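Local coordinates for lipid binding protein LpqN (Mycobacterium tuberculosis, PDB 6E5F) that supports cell envelope biogenesis, binds a lauryl trehaloside, may act as a membrane fusion protein linking MmpL transporters to periplasmic proteins, and promotes intracellular survival as a virulence factor, at residues 61-64 with 65-68; 97-100 with 101-104. One frame throughout, in Å; residues are numbered along the deposited sequence.

In the fold
Contact 1 (61-68) comes first along the chain and takes in the short helix 61-66 near the N-terminal end of the model; contact 2 (97-104) follows it, in the loop between strands 93-96 and 106-109. Their centres lie 23 Å apart and their nearest atoms about 14 Å, so the two do not touch. The large antiparallel sheet relates them: strand 120-130 pairs with 70-74, which the helix of contact 1 packs on, and with 106-109, which the loop of contact 2 leads into. The side chains of Ile61 and Tyr104 are each about 13 Å from the bound dodecyl trehalose, so neither lines the ligand pocket.

Contact 1 of 2, residues 61-64 with 65-68; sequences IADY and IRDN
Asp63 and Arg66, one turn apart, are joined by a salt bridge in which Arg66 NH2 lies 2.6 Å from Asp63 OD1. The bond is bent, 141° at the hydrogen: it reaches the anti side of the carboxylate somewhat out of its plane, and the two flat groups are turned 54° against each other. Arg66 starts with CG anti to its backbone N and bends at chi3, which folds the guanidinium back alongside Asp63. Arg66 NE also forms a salt bridge with Asp67 OD1, weak as a hydrogen bond, at 3.1 Å, so Asp63, Arg66 and Asp67 make a small network. Asn68, in the loop that follows, reaches back to the backbone: ND2 gives Tyr64 O a nearly straight bond of 2.8 Å (174°), in both the amide plane and the carbonyl plane. ND2 also passes 3.4 Å from Tyr64 CD1. Ile65 CD1 touches Ile61 CG2 at 3.9 Å. These i to i+3 and i to i+4 contacts are characteristic of a short surface helix, whose backbone bonds Ile65 N to Ile61 O and Arg66 N to Ala62 O, each at 2.9 Å. Thr60 N binds Asp63 OD2 and Tyr59 OH binds Asp67 OD2, giving both acids a further partner. Helix 61-66 lies over strand 70-74, where Tyr64 and Ile65 rest on Ile70, while Ile61 meets Val137 of helix 134-140 and Tyr64 OH bonds to Asp133 N.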
loop_
_atom_site.group_PDB
_atom_site.type_symbol
_atom_site.label_atom_id
_atom_site.label_comp_id
_atom_site.label_asym_id
_atom_site.label_seq_id
_atom_site.Cartn_x
_atom_site.Cartn_y
_atom_site.Cartn_z
ATOM N N ILE A 61 -3.738 -0.371 11.628
ATOM C CA ILE A 61 -5.034 -0.741 11.071
ATOM C C ILE A 61 -5.404 -2.153 11.501
ATOM O O ILE A 61 -6.570 -2.444 11.792
ATOM C CB ILE A 61 -5.017 -0.581 9.539
ATOM C CG1 ILE A 61 -4.905 0.899 9.159
ATOM C CG2 ILE A 61 -6.263 -1.214 8.926
ATOM C CD1 ILE A 61 -4.587 1.151 7.691
ATOM N N ALA A 62 -4.423 -3.055 11.545
ATOM C CA ALA A 62 -4.694 -4.415 12.001
ATOM C C ALA A 62 -5.185 -4.424 13.443
ATOM O O ALA A 62 -6.098 -5.183 13.789
ATOM C CB ALA A 62 -3.437 -5.272 11.857
ATOM N N ASP A 63 -4.587 -3.598 14.303
ATOM C CA ASP A 63 -5.068 -3.490 15.676
ATOM C C ASP A 63 -6.503 -2.978 15.703
ATOM O O ASP A 63 -7.347 -3.495 16.447
ATOM C CB ASP A 63 -4.164 -2.544 16.468
ATOM C CG ASP A 63 -2.738 -3.057 16.601
ATOM O OD1 ASP A 63 -2.542 -4.287 16.686
ATOM O OD2 ASP A 63 -1.811 -2.223 16.633
ATOM N N TYR A 64 -6.792 -1.957 14.896
ATOM C CA TYR A 64 -8.137 -1.397 14.828
ATOM C C TYR A 64 -9.155 -2.456 14.423
ATOM O O TYR A 64 -10.238 -2.548 15.014
ATOM C CB TYR A 64 -8.132 -0.223 13.846
ATOM C CG TYR A 64 -9.489 0.350 13.535
ATOM C CD1 TYR A 64 -10.270 0.923 14.527
ATOM C CD2 TYR A 64 -9.989 0.326 12.241
ATOM C CE1 TYR A 64 -11.520 1.444 14.241
ATOM C CE2 TYR A 64 -11.228 0.845 11.947
ATOM C CZ TYR A 64 -11.989 1.404 12.949
ATOM O OH TYR A 64 -13.231 1.918 12.641
ATOM N N ILE A 65 -8.816 -3.282 13.431
ATOM C CA ILE A 65 -9.711 -4.351 12.998
ATOM C C ILE A 65 -9.899 -5.372 14.113
ATOM O O ILE A 65 -11.021 -5.814 14.395
ATOM C CB ILE A 65 -9.168 -5.001 11.714
ATOM C CG1 ILE A 65 -9.219 -4.006 10.554
ATOM C CG2 ILE A 65 -9.956 -6.258 11.388
ATOM C CD1 ILE A 65 -8.423 -4.433 9.336
ATOM N N ARG A 66 -8.801 -5.772 14.756
ATOM C CA ARG A 66 -8.866 -6.793 15.796
ATOM C C ARG A 66 -9.718 -6.339 16.975
ATOM O O ARG A 66 -10.423 -7.149 17.589
ATOM C CB ARG A 66 -7.446 -7.122 16.265
ATOM C CG ARG A 66 -7.366 -8.124 17.407
ATOM C CD ARG A 66 -5.979 -8.140 18.046
ATOM N NE ARG A 66 -5.721 -6.928 18.827
ATOM C CZ ARG A 66 -4.691 -6.100 18.647
ATOM N NH1 ARG A 66 -4.569 -5.032 19.424
ATOM N NH2 ARG A 66 -3.776 -6.334 17.713
ATOM N N ASP A 67 -9.672 -5.051 17.305
ATOM C CA ASP A 67 -10.275 -4.543 18.529
ATOM C C ASP A 67 -11.734 -4.141 18.364
ATOM O O ASP A 67 -12.340 -3.668 19.331
ATOM C CB ASP A 67 -9.473 -3.346 19.052
ATOM C CG ASP A 67 -8.095 -3.738 19.548
ATOM O OD1 ASP A 67 -7.898 -4.923 19.882
ATOM O OD2 ASP A 67 -7.210 -2.861 19.604
ATOM N N ASN A 68 -12.315 -4.324 17.184
ATOM C CA ASN A 68 -13.682 -3.900 16.925
ATOM C C ASN A 68 -14.428 -5.016 16.211
ATOM O O ASN A 68 -13.843 -6.010 15.775
ATOM C CB ASN A 68 -13.711 -2.604 16.102
ATOM C CG ASN A 68 -13.190 -1.412 16.879
ATOM O OD1 ASN A 68 -13.919 -0.804 17.663
ATOM N ND2 ASN A 68 -11.918 -1.077 16.678
#

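Contact 2 of 2, residues 97-100 with 101-104; sequences PESS and RAPY
Glu98 and Tyr104 run side by side and point the same way, with the carboxylate turned 37° from the ring plane. Glu98 OE2 comes obliquely to the ring, 3.7 Å from Tyr104 CD1, and takes its hydrogen bond from outside the pair, with His77 ND1; the His77 ring also stacks with Tyr104, so one histidine engages both side chains. The stem of Glu98, extended beyond CG, passes over the backbone of the returning segment, CG lying 3.4 Å from Pro103 O. Ser99 is turned differently. Its OG sits between the backbone N and the carbonyl carbon (chi1 66°), which directs it inward to Ala102 N at 3.3 Å. That N-H also makes a weak bond to Ser99 O, so two acceptors of one residue share it. In the other direction Ser99 N donates to Ala102 O at 2.9 Å, approaching from well above the carbonyl plane, and Glu98 CA makes a CA-H...O contact of 3.3 Å with the same oxygen. With Ser100 and Arg101 at the corners in helical backbone conformations, this is a type I beta turn, closed by reciprocal Ser99-Ala102 backbone bonds, one of them weak. The turn lies in the loop 97-105 that joins antiparallel strands 93-96 and 106-109; beyond it Pro103 packs on Val122 and Ile124, and Tyr104 on Ala123 and Leu125, all in strand 120-130.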
loop_
_atom_site.group_PDB
_atom_site.type_symbol
_atom_site.label_atom_id
_atom_site.label_comp_id
_atom_site.label_asym_id
_atom_site.label_seq_id
_atom_site.Cartn_x
_atom_site.Cartn_y
_atom_site.Cartn_z
ATOM N N PRO A 97 1.491 -10.851 -11.282
ATOM C CA PRO A 97 0.158 -11.409 -11.049
ATOM C C PRO A 97 -0.114 -11.545 -9.559
ATOM O O PRO A 97 0.781 -11.445 -8.720
ATOM C CB PRO A 97 0.223 -12.776 -11.734
ATOM C CG PRO A 97 1.658 -13.155 -11.646
ATOM C CD PRO A 97 2.439 -11.871 -11.762
ATOM N N GLU A 98 -1.384 -11.756 -9.229
ATOM C CA GLU A 98 -1.749 -12.023 -7.846
ATOM C C GLU A 98 -1.073 -13.304 -7.375
ATOM O O GLU A 98 -1.120 -14.333 -8.048
ATOM C CB GLU A 98 -3.258 -12.198 -7.728
ATOM C CG GLU A 98 -4.053 -10.940 -7.951
ATOM C CD GLU A 98 -5.496 -11.106 -7.530
ATOM O OE1 GLU A 98 -5.887 -12.241 -7.185
ATOM O OE2 GLU A 98 -6.241 -10.105 -7.542
ATOM N N SER A 99 -0.442 -13.236 -6.209
ATOM C CA SER A 99 0.258 -14.384 -5.654
ATOM C C SER A 99 0.354 -14.195 -4.150
ATOM O O SER A 99 -0.072 -13.172 -3.607
ATOM C CB SER A 99 1.646 -14.525 -6.279
ATOM O OG SER A 99 2.459 -13.423 -5.912
ATOM N N SER A 100 0.941 -15.183 -3.476
ATOM C CA SER A 100 1.127 -15.084 -2.032
ATOM C C SER A 100 1.903 -13.828 -1.661
ATOM O O SER A 100 1.600 -13.174 -0.656
ATOM C CB SER A 100 1.862 -16.321 -1.517
ATOM O OG SER A 100 1.072 -17.486 -1.661
ATOM N N ARG A 101 2.904 -13.473 -2.463
ATOM C CA ARG A 101 3.744 -12.315 -2.170
ATOM C C ARG A 101 3.211 -11.009 -2.749
ATOM O O ARG A 101 3.701 -9.940 -2.367
ATOM C CB ARG A 101 5.171 -12.558 -2.671
ATOM C CG ARG A 101 5.883 -13.674 -1.929
ATOM C CD ARG A 101 7.390 -13.496 -1.947
ATOM N NE ARG A 101 8.035 -14.356 -0.960
ATOM C CZ ARG A 101 8.354 -15.631 -1.163
ATOM N NH1 ARG A 101 8.092 -16.215 -2.326
ATOM N NH2 ARG A 101 8.936 -16.326 -0.197
ATOM N N ALA A 102 2.237 -11.063 -3.655
ATOM C CA ALA A 102 1.596 -9.865 -4.205
ATOM C C ALA A 102 0.097 -10.131 -4.232
ATOM O O ALA A 102 -0.478 -10.455 -5.277
ATOM C CB ALA A 102 2.120 -9.550 -5.608
ATOM N N PRO A 103 -0.576 -10.003 -3.081
ATOM C CA PRO A 103 -1.969 -10.476 -2.984
ATOM C C PRO A 103 -2.909 -9.869 -4.008
ATOM O O PRO A 103 -3.773 -10.585 -4.539
ATOM C CB PRO A 103 -2.352 -10.112 -1.541
ATOM C CG PRO A 103 -1.059 -10.096 -0.807
ATOM C CD PRO A 103 -0.055 -9.558 -1.779
ATOM N N TYR A 104 -2.785 -8.580 -4.300
ATOM C CA TYR A 104 -3.589 -7.917 -5.319
ATOM C C TYR A 104 -2.749 -7.541 -6.533
ATOM O O TYR A 104 -3.028 -6.551 -7.213
ATOM C CB TYR A 104 -4.302 -6.703 -4.732
ATOM C CG TYR A 104 -5.511 -6.227 -5.497
ATOM C CD1 TYR A 104 -6.688 -6.975 -5.526
ATOM C CD2 TYR A 104 -5.496 -5.015 -6.169
ATOM C CE1 TYR A 104 -7.802 -6.526 -6.211
ATOM C CE2 TYR A 104 -6.610 -4.557 -6.855
ATOM C CZ TYR A 104 -7.758 -5.321 -6.877
ATOM O OH TYR A 104 -8.869 -4.872 -7.559
#